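Long-range contacts in D-alanyl transferase DltD (Enterococcus faecium TX0133A04, PDB 6PFX), which probably transfers D-alanine onto lipoteichoic acid as part of Gram-positive cell wall biogenesis: residues P56-E61 with Q204-E209; V112-F117 with L148-V153; V296-S301 with N335-N340. All coordinates share one frame; numbering follows the deposited sequence.

How the contacts relate
The three contacts lie around one parallel five-stranded sheet, and none touches another. Contact 1 joins helix 56-62, which connects strands 39-43 and 68-71 along the chain, to helix 203-210. Contact 2 is nested inside the loop that contact 1 closes and lies on the opposite side of the chain's centre, about 35 Å away between centres. Contact 3 follows both, tying the segments after strands 288-293 and 330-332; its centre is about 26 Å from contact 1 and 32 Å from contact 2. Contact 1 thus brings one helix of the excursion between strands 97-101 and 288-293 back to the crossover helix, contact 2 is internal to that excursion, and the sheet fits the SGNH hydrolase clan.

Contact 1: P56-E61 with Q204-E209; sequences PSVLAE and QKIDHE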
ATOM      1  N   PRO A  56      -4.596  -0.071  13.296  1.00 13.44           N
ATOM      2  CA  PRO A  56      -5.779  -0.894  12.987  1.00 13.16           C
ATOM      3  C   PRO A  56      -5.793  -2.260  13.647  1.00 12.63           C
ATOM      4  O   PRO A  56      -6.869  -2.767  13.991  1.00 12.74           O
ATOM      5  CB  PRO A  56      -5.739  -1.029  11.453  1.00 14.03           C
ATOM      6  CG  PRO A  56      -4.910   0.123  10.979  1.00 16.58           C
ATOM      7  CD  PRO A  56      -3.943   0.461  12.087  1.00 13.35           C
ATOM      8  N   SER A  57      -4.635  -2.899  13.797  1.00 13.40           N
ATOM      9  CA  SER A  57      -4.625  -4.222  14.401  1.00 12.19           C
ATOM     10  C   SER A  57      -4.907  -4.150  15.897  1.00 14.32           C
ATOM     11  O   SER A  57      -5.528  -5.064  16.452  1.00 17.15           O
ATOM     12  CB  SER A  57      -3.274  -4.893  14.163  1.00 16.92           C
ATOM     13  OG  SER A  57      -2.991  -5.031  12.776  1.00 18.64           O
ATOM     14  N   VAL A  58      -4.460  -3.074  16.559  1.00 13.42           N
ATOM     15  CA  VAL A  58      -4.695  -2.917  17.993  1.00 13.21           C
ATOM     16  C   VAL A  58      -6.168  -2.628  18.267  1.00 13.78           C
ATOM     17  O   VAL A  58      -6.789  -3.251  19.133  1.00 15.48           O
ATOM     18  CB  VAL A  58      -3.783  -1.829  18.593  1.00 13.64           C
ATOM     19  CG1 VAL A  58      -4.057  -1.733  20.111  1.00 14.89           C
ATOM     20  CG2 VAL A  58      -2.326  -2.107  18.303  1.00 16.71           C
ATOM     21  N   LEU A  59      -6.763  -1.701  17.516  1.00 14.27           N
ATOM     22  CA  LEU A  59      -8.178  -1.413  17.725  1.00 13.70           C
ATOM     23  C   LEU A  59      -9.045  -2.639  17.453  1.00 15.33           C
ATOM     24  O   LEU A  59      -9.982  -2.926  18.207  1.00 16.16           O
ATOM     25  CB  LEU A  59      -8.605  -0.245  16.844  1.00 14.37           C
ATOM     26  CG  LEU A  59      -7.944   1.091  17.176  1.00 13.71           C
ATOM     27  CD1 LEU A  59      -8.330   2.113  16.129  1.00 12.37           C
ATOM     28  CD2 LEU A  59      -8.327   1.574  18.572  1.00 16.26           C
ATOM     29  N   ALA A  60      -8.762  -3.369  16.376  1.00 14.93           N
ATOM     30  CA  ALA A  60      -9.584  -4.529  16.056  1.00 15.54           C
ATOM     31  C   ALA A  60      -9.533  -5.564  17.172  1.00 16.03           C
ATOM     32  O   ALA A  60     -10.554  -6.172  17.515  1.00 16.58           O
ATOM     33  CB  ALA A  60      -9.124  -5.149  14.737  1.00 16.26           C
ATOM     34  N   GLU A  61      -8.350  -5.779  17.748  1.00 16.12           N
ATOM     35  CA  GLU A  61      -8.198  -6.766  18.810  1.00 19.18           C
ATOM     36  C   GLU A  61      -8.853  -6.297  20.105  1.00 19.46           C
ATOM     37  O   GLU A  61      -9.620  -7.042  20.723  1.00 19.39           O
ATOM     38  CB  GLU A  61      -6.713  -7.055  19.023  1.00 20.09           C
ATOM     39  CG  GLU A  61      -6.399  -7.893  20.253  1.00 28.56           C
ATOM     40  CD  GLU A  61      -4.932  -8.291  20.329  1.00 37.09           C
ATOM     41  OE1 GLU A  61      -4.429  -8.905  19.362  1.00 38.90           O
ATOM     42  OE2 GLU A  61      -4.283  -7.977  21.349  1.00 43.31           O
ATOM     43  N   GLN A 204       2.893  -9.521  20.445  1.00 34.40           N
ATOM     44  CA  GLN A 204       3.073  -9.104  21.830  1.00 39.91           C
ATOM     45  C   GLN A 204       2.998  -7.588  21.948  1.00 34.02           C
ATOM     46  O   GLN A 204       2.463  -7.061  22.931  1.00 35.85           O
ATOM     47  CB  GLN A 204       4.390  -9.638  22.388  1.00 47.47           C
ATOM     48  CG  GLN A 204       4.598  -9.318  23.866  1.00 52.25           C
ATOM     49  CD  GLN A 204       3.494  -9.882  24.751  1.00 62.86           C
ATOM     50  OE1 GLN A 204       3.016 -10.996  24.532  1.00 64.07           O
ATOM     51  NE2 GLN A 204       3.075  -9.105  25.747  1.00 58.78           N
ATOM     52  N   LYS A 205       3.513  -6.865  20.950  1.00 33.53           N
ATOM     53  CA  LYS A 205       3.396  -5.413  20.971  1.00 32.32           C
ATOM     54  C   LYS A 205       1.946  -4.976  20.780  1.00 27.95           C
ATOM     55  O   LYS A 205       1.473  -4.057  21.458  1.00 28.42           O
ATOM     56  CB  LYS A 205       4.292  -4.790  19.905  1.00 31.16           C
ATOM     57  CG  LYS A 205       4.372  -3.288  20.053  1.00 34.23           C
ATOM     58  CD  LYS A 205       5.325  -2.649  19.077  1.00 42.70           C
ATOM     59  CE  LYS A 205       5.317  -1.135  19.255  1.00 37.68           C
ATOM     60  NZ  LYS A 205       6.033  -0.433  18.153  1.00 49.10           N
ATOM     61  N   ILE A 206       1.227  -5.625  19.864  1.00 23.16           N
ATOM     62  CA  ILE A 206      -0.196  -5.350  19.681  1.00 21.63           C
ATOM     63  C   ILE A 206      -0.955  -5.565  20.987  1.00 28.35           C
ATOM     64  O   ILE A 206      -1.794  -4.743  21.375  1.00 27.77           O
ATOM     65  CB  ILE A 206      -0.752  -6.209  18.528  1.00 21.74           C
ATOM     66  CG1 ILE A 206      -0.083  -5.783  17.210  1.00 21.55           C
ATOM     67  CG2 ILE A 206      -2.262  -6.098  18.421  1.00 22.52           C
ATOM     68  CD1 ILE A 206      -0.395  -6.658  15.989  1.00 25.77           C
ATOM     69  N   ASP A 207      -0.678  -6.673  21.685  1.00 27.14           N
ATOM     70  CA  ASP A 207      -1.348  -6.924  22.960  1.00 27.28           C
ATOM     71  C   ASP A 207      -0.997  -5.856  23.990  1.00 30.34           C
ATOM     72  O   ASP A 207      -1.870  -5.366  24.718  1.00 33.80           O
ATOM     73  CB  ASP A 207      -0.956  -8.300  23.505  1.00 40.22           C
ATOM     74  CG  ASP A 207      -1.415  -9.443  22.616  1.00 48.06           C
ATOM     75  OD1 ASP A 207      -2.040  -9.181  21.568  1.00 49.26           O
ATOM     76  OD2 ASP A 207      -1.147 -10.612  22.967  1.00 56.72           O
ATOM     77  N   HIS A 208       0.286  -5.499  24.086  1.00 29.41           N
ATOM     78  CA  HIS A 208       0.708  -4.467  25.027  1.00 34.35           C
ATOM     79  C   HIS A 208      -0.025  -3.156  24.772  1.00 33.34           C
ATOM     80  O   HIS A 208      -0.621  -2.575  25.688  1.00 30.37           O
ATOM     81  CB  HIS A 208       2.220  -4.268  24.920  1.00 32.86           C
ATOM     82  CG  HIS A 208       2.756  -3.213  25.837  1.00 41.78           C
ATOM     83  ND1 HIS A 208       3.605  -2.215  25.411  1.00 46.94           N
ATOM     84  CD2 HIS A 208       2.552  -2.995  27.157  1.00 44.66           C
ATOM     85  CE1 HIS A 208       3.908  -1.432  26.431  1.00 48.19           C
ATOM     86  NE2 HIS A 208       3.280  -1.882  27.502  1.00 51.35           N
ATOM     87  N   GLU A 209       0.008  -2.667  23.530  1.00 26.87           N
ATOM     88  CA  GLU A 209      -0.645  -1.400  23.225  1.00 26.23           C
ATOM     89  C   GLU A 209      -2.144  -1.465  23.491  1.00 26.31           C
ATOM     90  O   GLU A 209      -2.749  -0.456  23.867  1.00 26.19           O
ATOM     91  CB  GLU A 209      -0.352  -0.996  21.778  1.00 23.28           C
ATOM     92  CG  GLU A 209       1.138  -0.844  21.447  1.00 24.32           C
ATOM     93  CD  GLU A 209       1.809   0.313  22.169  1.00 33.86           C
ATOM     94  OE1 GLU A 209       1.099   1.188  22.703  1.00 33.28           O
ATOM     95  OE2 GLU A 209       3.058   0.348  22.201  1.00 39.91           O
TER
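V58 and I206 meet at the middle of this helix pair, their side chains running past one another in opposite directions with V58 CG2 and I206 CG2 4.0 Å apart. The backbones are close here too, the CA atoms of V58 and I206 lying 5.4 Å from each other. The second V58 branch, CG1, is anti to the backbone N (chi1 -179°) and reaches the next part of the partner helix, 3.9 Å from E209 C. On one flank, I206 extends its longer branch so that CD1 rests 3.8 Å from S57 CB. On the other, the extended chain of E61 brings OE1 to 3.7 Å from I206 CG2, adding a carboxylate to the apolar patch.

That carboxylate also faces D207, with E61 OE2 only 2.6 Å from D207 OD1 and the two acid planes turned 62° apart. Such a short approach suggests that one of the two acids holds a proton. R13 lies near both groups in long, weak ion pairs. E209 directs its carboxylate away from the interface, where OE1 makes a salt bridge to R212.

The short helical axes approach to 9.0 Å at a crossing angle of -61°. Behind the interface, S57 packs on P69 and L71 of strand 68-71. Along the chain helix 56-62 connects strands 39-43 and 68-71, which are parallel neighbours in the sheet, the arrangement of a beta-alpha-beta crossover in an SGNH hydrolase-like alpha/beta fold, with helix 203-210 packed against the connecting helix.

Contact 2: V112-F117 with L148-V153; sequences VKTDYF and LTFSKV
F117 lies against F150 along its whole side chain, starting at CB, which sits over the F150 ring 4.1 Å from its centroid. With CG anti to the backbone N (chi1 173°), the F117 ring continues across the same face. F117 CG passes above the centre of the F150 ring, while F117 CD2 comes 3.6 Å from F150 CG. Further out, F117 CE2 overhangs the root of the other side chain, 3.6 Å from F150 CB. On the ring's other side F117 CD1 lies 3.8 Å from F150 CE2, and F117 CE1 follows over F150 CD2. F117 CZ is still over the stack, 3.9 Å from F150 CD2, and also meets V153 CG2 at 4.0 Å, the methyl lying at the ring edge near its plane.

The stack is face to face, with centroids 3.8 Å apart and planes inclined by 8°. V112 CG1 approaches F150 CZ obliquely at 4.1 Å, and T114 OG1 stands near the ring plane beside F150 CE1. The opposite F150 face carries T149 OG1, displaced toward the rim and hydrogen-bonded to R146 O. Y121 and L147 add further contacts to F117.

F150 occupies the N-cap position of helix 151-154, so the stack joins the start of that helix to the first turn of helix 114-120. Because overlapped rings set like quadrupoles unfavourably face to face, cohesion probably comes from dispersion and burial of apolar surface.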
ATOM      1  N   VAL A 112       9.055   3.993  -8.756  1.00 15.66           N
ATOM      2  CA  VAL A 112       9.645   3.161  -7.713  1.00 17.41           C
ATOM      3  C   VAL A 112      11.127   2.973  -7.977  1.00 16.37           C
ATOM      4  O   VAL A 112      11.548   2.642  -9.093  1.00 17.41           O
ATOM      5  CB  VAL A 112       8.896   1.819  -7.590  1.00 18.04           C
ATOM      6  CG1 VAL A 112       9.026   1.002  -8.871  1.00 17.71           C
ATOM      7  CG2 VAL A 112       9.403   1.015  -6.381  1.00 15.64           C
ATOM      8  N   LYS A 113      11.927   3.224  -6.945  1.00 19.31           N
ATOM      9  CA  LYS A 113      13.362   3.029  -7.046  1.00 21.06           C
ATOM     10  C   LYS A 113      13.673   1.569  -7.348  1.00 20.71           C
ATOM     11  O   LYS A 113      13.001   0.652  -6.861  1.00 19.49           O
ATOM     12  CB  LYS A 113      14.037   3.425  -5.737  1.00 23.64           C
ATOM     13  CG  LYS A 113      13.945   4.884  -5.392  1.00 28.34           C
ATOM     14  CD  LYS A 113      14.844   5.192  -4.199  1.00 36.66           C
ATOM     15  CE  LYS A 113      14.702   6.640  -3.758  1.00 52.81           C
ATOM     16  NZ  LYS A 113      15.938   7.147  -3.101  1.00 64.09           N
ATOM     17  N   THR A 114      14.704   1.360  -8.165  1.00 22.42           N
ATOM     18  CA  THR A 114      15.128   0.007  -8.499  1.00 23.14           C
ATOM     19  C   THR A 114      15.407  -0.798  -7.241  1.00 22.90           C
ATOM     20  O   THR A 114      15.044  -1.975  -7.148  1.00 23.28           O
ATOM     21  CB  THR A 114      16.362   0.092  -9.395  1.00 26.84           C
ATOM     22  OG1 THR A 114      16.004   0.737 -10.624  1.00 29.82           O
ATOM     23  CG2 THR A 114      16.900  -1.283  -9.686  1.00 31.98           C
ATOM     24  N   ASP A 115      16.026  -0.169  -6.246  1.00 23.98           N
ATOM     25  CA  ASP A 115      16.356  -0.867  -5.009  1.00 28.80           C
ATOM     26  C   ASP A 115      15.108  -1.409  -4.321  1.00 24.81           C
ATOM     27  O   ASP A 115      15.137  -2.498  -3.735  1.00 26.93           O
ATOM     28  CB  ASP A 115      17.138   0.098  -4.122  1.00 36.19           C
ATOM     29  CG  ASP A 115      18.184   0.894  -4.911  1.00 47.04           C
ATOM     30  OD1 ASP A 115      17.791   1.736  -5.761  1.00 38.91           O
ATOM     31  OD2 ASP A 115      19.394   0.663  -4.695  1.00 55.75           O
ATOM     32  N   TYR A 116      13.991  -0.674  -4.396  1.00 21.89           N
ATOM     33  CA  TYR A 116      12.747  -1.130  -3.781  1.00 19.51           C
ATOM     34  C   TYR A 116      12.136  -2.265  -4.590  1.00 19.62           C
ATOM     35  O   TYR A 116      11.701  -3.279  -4.030  1.00 24.97           O
ATOM     36  CB  TYR A 116      11.759   0.035  -3.669  1.00 20.18           C
ATOM     37  CG  TYR A 116      12.129   1.084  -2.628  1.00 26.50           C
ATOM     38  CD1 TYR A 116      12.925   0.765  -1.536  1.00 26.53           C
ATOM     39  CD2 TYR A 116      11.671   2.390  -2.736  1.00 26.11           C
ATOM     40  CE1 TYR A 116      13.257   1.725  -0.581  1.00 28.31           C
ATOM     41  CE2 TYR A 116      12.007   3.355  -1.793  1.00 26.56           C
ATOM     42  CZ  TYR A 116      12.795   3.013  -0.721  1.00 30.41           C
ATOM     43  OH  TYR A 116      13.120   3.966   0.214  1.00 33.80           O
ATOM     44  N   PHE A 117      12.094  -2.109  -5.916  1.00 20.47           N
ATOM     45  CA  PHE A 117      11.570  -3.173  -6.760  1.00 19.76           C
ATOM     46  C   PHE A 117      12.311  -4.477  -6.493  1.00 22.04           C
ATOM     47  O   PHE A 117      11.695  -5.540  -6.340  1.00 21.28           O
ATOM     48  CB  PHE A 117      11.684  -2.799  -8.237  1.00 21.01           C
ATOM     49  CG  PHE A 117      11.317  -3.929  -9.147  1.00 26.20           C
ATOM     50  CD1 PHE A 117       9.997  -4.175  -9.466  1.00 24.68           C
ATOM     51  CD2 PHE A 117      12.287  -4.778  -9.631  1.00 23.89           C
ATOM     52  CE1 PHE A 117       9.654  -5.237 -10.270  1.00 25.76           C
ATOM     53  CE2 PHE A 117      11.949  -5.841 -10.445  1.00 30.84           C
ATOM     54  CZ  PHE A 117      10.632  -6.071 -10.758  1.00 25.81           C
ATOM     55  N   LEU A 148      10.383  -5.343 -17.972  1.00 18.43           N
ATOM     56  CA  LEU A 148      11.517  -5.399 -18.881  1.00 18.91           C
ATOM     57  C   LEU A 148      12.491  -4.244 -18.705  1.00 22.60           C
ATOM     58  O   LEU A 148      13.531  -4.244 -19.372  1.00 24.39           O
ATOM     59  CB  LEU A 148      11.037  -5.409 -20.329  1.00 19.89           C
ATOM     60  CG  LEU A 148      10.482  -6.744 -20.815  1.00 17.56           C
ATOM     61  CD1 LEU A 148       9.705  -6.561 -22.096  1.00 20.96           C
ATOM     62  CD2 LEU A 148      11.616  -7.734 -20.998  1.00 20.66           C
ATOM     63  N   THR A 149      12.186  -3.267 -17.844  1.00 21.53           N
ATOM     64  CA  THR A 149      13.107  -2.165 -17.578  1.00 22.51           C
ATOM     65  C   THR A 149      13.999  -2.420 -16.367  1.00 26.93           C
ATOM     66  O   THR A 149      14.928  -1.644 -16.122  1.00 27.45           O
ATOM     67  CB  THR A 149      12.365  -0.823 -17.409  1.00 25.62           C
ATOM     68  OG1 THR A 149      11.653  -0.774 -16.164  1.00 27.30           O
ATOM     69  CG2 THR A 149      11.404  -0.593 -18.568  1.00 27.70           C
ATOM     70  N   PHE A 150      13.755  -3.490 -15.623  1.00 24.26           N
ATOM     71  CA  PHE A 150      14.501  -3.781 -14.408  1.00 27.58           C
ATOM     72  C   PHE A 150      15.537  -4.859 -14.687  1.00 29.91           C
ATOM     73  O   PHE A 150      15.204  -5.933 -15.198  1.00 25.23           O
ATOM     74  CB  PHE A 150      13.550  -4.237 -13.306  1.00 24.73           C
ATOM     75  CG  PHE A 150      12.662  -3.147 -12.783  1.00 24.62           C
ATOM     76  CD1 PHE A 150      13.171  -2.182 -11.933  1.00 23.97           C
ATOM     77  CD2 PHE A 150      11.324  -3.083 -13.137  1.00 23.13           C
ATOM     78  CE1 PHE A 150      12.365  -1.165 -11.439  1.00 24.93           C
ATOM     79  CE2 PHE A 150      10.506  -2.068 -12.644  1.00 27.75           C
ATOM     80  CZ  PHE A 150      11.030  -1.110 -11.786  1.00 25.48           C
ATOM     81  N   SER A 151      16.794  -4.571 -14.340  1.00 32.75           N
ATOM     82  CA  SER A 151      17.882  -5.485 -14.668  1.00 29.38           C
ATOM     83  C   SER A 151      17.704  -6.846 -14.013  1.00 28.72           C
ATOM     84  O   SER A 151      18.084  -7.867 -14.598  1.00 28.85           O
ATOM     85  CB  SER A 151      19.216  -4.856 -14.265  1.00 30.87           C
ATOM     86  OG  SER A 151      19.448  -3.681 -15.020  1.00 41.46           O
ATOM     87  N   LYS A 152      17.130  -6.891 -12.808  1.00 24.91           N
ATOM     88  CA  LYS A 152      16.954  -8.175 -12.143  1.00 28.48           C
ATOM     89  C   LYS A 152      16.074  -9.099 -12.972  1.00 24.58           C
ATOM     90  O   LYS A 152      16.295 -10.314 -12.995  1.00 26.87           O
ATOM     91  CB  LYS A 152      16.362  -7.974 -10.750  1.00 33.04           C
ATOM     92  CG  LYS A 152      16.514  -9.180  -9.839  1.00 33.27           C
ATOM     93  CD  LYS A 152      16.403  -8.781  -8.377  1.00 37.93           C
ATOM     94  CE  LYS A 152      16.996  -9.850  -7.471  1.00 47.10           C
ATOM     95  NZ  LYS A 152      16.942  -9.466  -6.032  1.00 54.52           N
ATOM     96  N   VAL A 153      15.080  -8.544 -13.666  1.00 21.59           N
ATOM     97  CA  VAL A 153      14.239  -9.352 -14.546  1.00 23.37           C
ATOM     98  C   VAL A 153      15.030  -9.803 -15.767  1.00 27.66           C
ATOM     99  O   VAL A 153      14.924 -10.958 -16.200  1.00 26.08           O
ATOM    100  CB  VAL A 153      12.985  -8.545 -14.931  1.00 21.21           C
ATOM    101  CG1 VAL A 153      12.211  -9.225 -16.064  1.00 21.48           C
ATOM    102  CG2 VAL A 153      12.091  -8.335 -13.715  1.00 24.31           C
TER

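Contact 3: V296-S301 with N335-N340; sequences VNEKWS and NQAGTN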
ATOM      1  N   VAL A 296       1.121  15.303   4.707  1.00 10.31           N
ATOM      2  CA  VAL A 296       2.471  15.494   5.218  1.00 12.30           C
ATOM      3  C   VAL A 296       2.382  16.546   6.309  1.00 12.05           C
ATOM      4  O   VAL A 296       1.718  17.571   6.124  1.00 12.74           O
ATOM      5  CB  VAL A 296       3.452  15.934   4.121  1.00 12.72           C
ATOM      6  CG1 VAL A 296       4.795  16.262   4.755  1.00 14.82           C
ATOM      7  CG2 VAL A 296       3.583  14.848   3.091  1.00 12.82           C
ATOM      8  N   ASN A 297       2.974  16.243   7.467  1.00 14.20           N
ATOM      9  CA  ASN A 297       3.077  17.130   8.618  1.00 12.75           C
ATOM     10  C   ASN A 297       3.420  18.539   8.168  1.00 14.15           C
ATOM     11  O   ASN A 297       4.467  18.768   7.560  1.00 13.81           O
ATOM     12  CB  ASN A 297       4.192  16.547   9.504  1.00 13.91           C
ATOM     13  CG  ASN A 297       4.445  17.353  10.763  1.00 17.99           C
ATOM     14  OD1 ASN A 297       4.200  18.554  10.804  1.00 19.05           O
ATOM     15  ND2 ASN A 297       4.988  16.695  11.788  1.00 18.61           N
ATOM     16  N   GLU A 298       2.520  19.491   8.456  1.00 12.61           N
ATOM     17  CA  GLU A 298       2.706  20.852   7.963  1.00 12.42           C
ATOM     18  C   GLU A 298       3.882  21.555   8.637  1.00 12.80           C
ATOM     19  O   GLU A 298       4.542  22.387   8.007  1.00 13.57           O
ATOM     20  CB  GLU A 298       1.430  21.677   8.124  1.00 17.00           C
ATOM     21  CG  GLU A 298       1.433  22.936   7.260  1.00 21.44           C
ATOM     22  CD  GLU A 298       0.151  23.730   7.375  1.00 34.29           C
ATOM     23  OE1 GLU A 298       0.074  24.810   6.755  1.00 41.03           O
ATOM     24  OE2 GLU A 298      -0.774  23.277   8.084  1.00 30.92           O
ATOM     25  N   LYS A 299       4.183  21.237   9.895  1.00 12.44           N
ATOM     26  CA  LYS A 299       5.358  21.841  10.518  1.00 13.51           C
ATOM     27  C   LYS A 299       6.619  21.431   9.772  1.00 14.19           C
ATOM     28  O   LYS A 299       7.551  22.225   9.610  1.00 13.27           O
ATOM     29  CB  LYS A 299       5.449  21.446  11.986  1.00 14.66           C
ATOM     30  CG  LYS A 299       4.423  22.137  12.858  1.00 17.16           C
ATOM     31  CD  LYS A 299       4.503  21.663  14.293  1.00 17.31           C
ATOM     32  CE  LYS A 299       3.398  22.301  15.117  1.00 22.96           C
ATOM     33  NZ  LYS A 299       3.300  21.752  16.497  1.00 32.50           N
ATOM     34  N   TRP A 300       6.649  20.189   9.285  1.00 12.90           N
ATOM     35  CA  TRP A 300       7.783  19.696   8.520  1.00 13.39           C
ATOM     36  C   TRP A 300       7.808  20.267   7.105  1.00 13.26           C
ATOM     37  O   TRP A 300       8.860  20.706   6.639  1.00 13.30           O
ATOM     38  CB  TRP A 300       7.734  18.169   8.460  1.00 12.70           C
ATOM     39  CG  TRP A 300       8.904  17.590   7.771  1.00 13.21           C
ATOM     40  CD1 TRP A 300       8.908  16.838   6.621  1.00 14.56           C
ATOM     41  CD2 TRP A 300      10.270  17.728   8.165  1.00 12.46           C
ATOM     42  NE1 TRP A 300      10.201  16.494   6.291  1.00 12.35           N
ATOM     43  CE2 TRP A 300      11.051  17.033   7.222  1.00 13.07           C
ATOM     44  CE3 TRP A 300      10.911  18.372   9.230  1.00 15.40           C
ATOM     45  CZ2 TRP A 300      12.431  16.961   7.318  1.00 18.26           C
ATOM     46  CZ3 TRP A 300      12.275  18.301   9.315  1.00 14.50           C
ATOM     47  CH2 TRP A 300      13.021  17.600   8.369  1.00 12.52           C
ATOM     48  N   SER A 301       6.672  20.295   6.403  1.00 10.60           N
ATOM     49  CA  SER A 301       6.682  20.868   5.059  1.00 12.96           C
ATOM     50  C   SER A 301       6.968  22.367   5.101  1.00 11.67           C
ATOM     51  O   SER A 301       7.571  22.906   4.167  1.00 13.23           O
ATOM     52  CB  SER A 301       5.369  20.564   4.327  1.00 12.14           C
ATOM     53  OG  SER A 301       4.244  21.089   5.008  1.00 12.67           O
ATOM     54  N   ASN A 335      -5.844  17.381   3.879  1.00 12.85           N
ATOM     55  CA  ASN A 335      -6.141  18.624   4.581  1.00 15.95           C
ATOM     56  C   ASN A 335      -5.944  18.533   6.096  1.00 14.31           C
ATOM     57  O   ASN A 335      -6.232  19.513   6.799  1.00 17.89           O
ATOM     58  CB  ASN A 335      -7.552  19.131   4.257  1.00 21.87           C
ATOM     59  CG  ASN A 335      -8.654  18.330   4.939  1.00 22.16           C
ATOM     60  OD1 ASN A 335      -8.405  17.364   5.671  1.00 22.23           O
ATOM     61  ND2 ASN A 335      -9.897  18.746   4.706  1.00 28.14           N
ATOM     62  N   GLN A 336      -5.420  17.418   6.610  1.00 12.14           N
ATOM     63  CA  GLN A 336      -5.107  17.273   8.030  1.00 12.48           C
ATOM     64  C   GLN A 336      -3.636  17.537   8.319  1.00 11.82           C
ATOM     65  O   GLN A 336      -3.141  17.187   9.396  1.00 13.27           O
ATOM     66  CB  GLN A 336      -5.506  15.876   8.507  1.00 12.96           C
ATOM     67  CG  GLN A 336      -6.993  15.611   8.426  1.00 15.04           C
ATOM     68  CD  GLN A 336      -7.770  16.533   9.320  1.00 20.84           C
ATOM     69  OE1 GLN A 336      -7.519  16.602  10.525  1.00 19.10           O
ATOM     70  NE2 GLN A 336      -8.713  17.262   8.739  1.00 27.13           N
ATOM     71  N   ALA A 337      -2.927  18.141   7.368  1.00 12.31           N
ATOM     72  CA  ALA A 337      -1.509  18.421   7.542  1.00 12.48           C
ATOM     73  C   ALA A 337      -1.200  19.214   8.808  1.00 11.96           C
ATOM     74  O   ALA A 337      -0.159  18.999   9.436  1.00 13.61           O
ATOM     75  CB  ALA A 337      -0.999  19.191   6.322  1.00 11.17           C
ATOM     76  N   GLY A 338      -2.080  20.135   9.193  1.00 12.66           N
ATOM     77  CA  GLY A 338      -1.924  20.937  10.388  1.00 13.49           C
ATOM     78  C   GLY A 338      -2.432  20.351  11.680  1.00 12.89           C
ATOM     79  O   GLY A 338      -2.324  20.998  12.727  1.00 16.98           O
ATOM     80  N   THR A 339      -2.967  19.138  11.654  1.00 12.59           N
ATOM     81  CA  THR A 339      -3.491  18.496  12.855  1.00 11.04           C
ATOM     82  C   THR A 339      -2.337  17.886  13.637  1.00 12.77           C
ATOM     83  O   THR A 339      -1.659  16.972  13.161  1.00 12.63           O
ATOM     84  CB  THR A 339      -4.530  17.456  12.454  1.00 11.69           C
ATOM     85  OG1 THR A 339      -5.582  18.105  11.726  1.00 15.41           O
ATOM     86  CG2 THR A 339      -5.078  16.773  13.686  1.00 18.75           C
ATOM     87  N   ASN A 340      -2.070  18.422  14.820  1.00 14.02           N
ATOM     88  CA  ASN A 340      -0.973  17.882  15.604  1.00 13.77           C
ATOM     89  C   ASN A 340      -1.157  16.388  15.838  1.00 10.71           C
ATOM     90  O   ASN A 340      -2.255  15.903  16.146  1.00 15.58           O
ATOM     91  CB  ASN A 340      -0.851  18.614  16.938  1.00 15.03           C
ATOM     92  CG  ASN A 340      -0.285  20.013  16.777  1.00 19.86           C
ATOM     93  OD1 ASN A 340       0.347  20.320  15.772  1.00 21.64           O
ATOM     94  ND2 ASN A 340      -0.506  20.865  17.766  1.00 27.93           N
TER
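E298 N donates to A337 O across 2.9 Å, joining an Asn-capped helix start to a type I beta turn from Q336 to T339. The N-H points nearly straight at the oxygen (158°), although the donor stands 48° out of the carbonyl plane. N297 holds the N-cap position just before it: its OD1 accepts two weak bonds, from K299 N at 2.8 Å and from W300 N at 3.3 Å. The amide's other end is fixed as well, since N297 ND2 donates to F239 O. Within the turn, T339 OG1 donates to Q336 OE1 at 2.7 Å, adding a side-chain tie to the backbone bond that closes it.

Next to this bond the A337 methyl packs on the other segment: A337 CB lies 3.2 Å from V296 O, a carbonyl that also receives Q308 NE2, and 3.9 Å from E298 CB. In the fold the contact joins the segments that follow the neighbouring parallel strands 288-293 and 330-332. The side chain of N297 lies near, without touching, a possible Ser-His-Asp triad, consistent with SGNH hydrolase relatives.

At the periphery, CG of E298 is anti to the backbone N (chi1 -163°), and the extended chain beyond it carries E298 OE2 to 3.5 Å from G338 CA. K299, likewise outstretched, crosses N340 at about a right angle and ends in a weak hydrogen bond, 3.4 Å from NZ to N340 OD1.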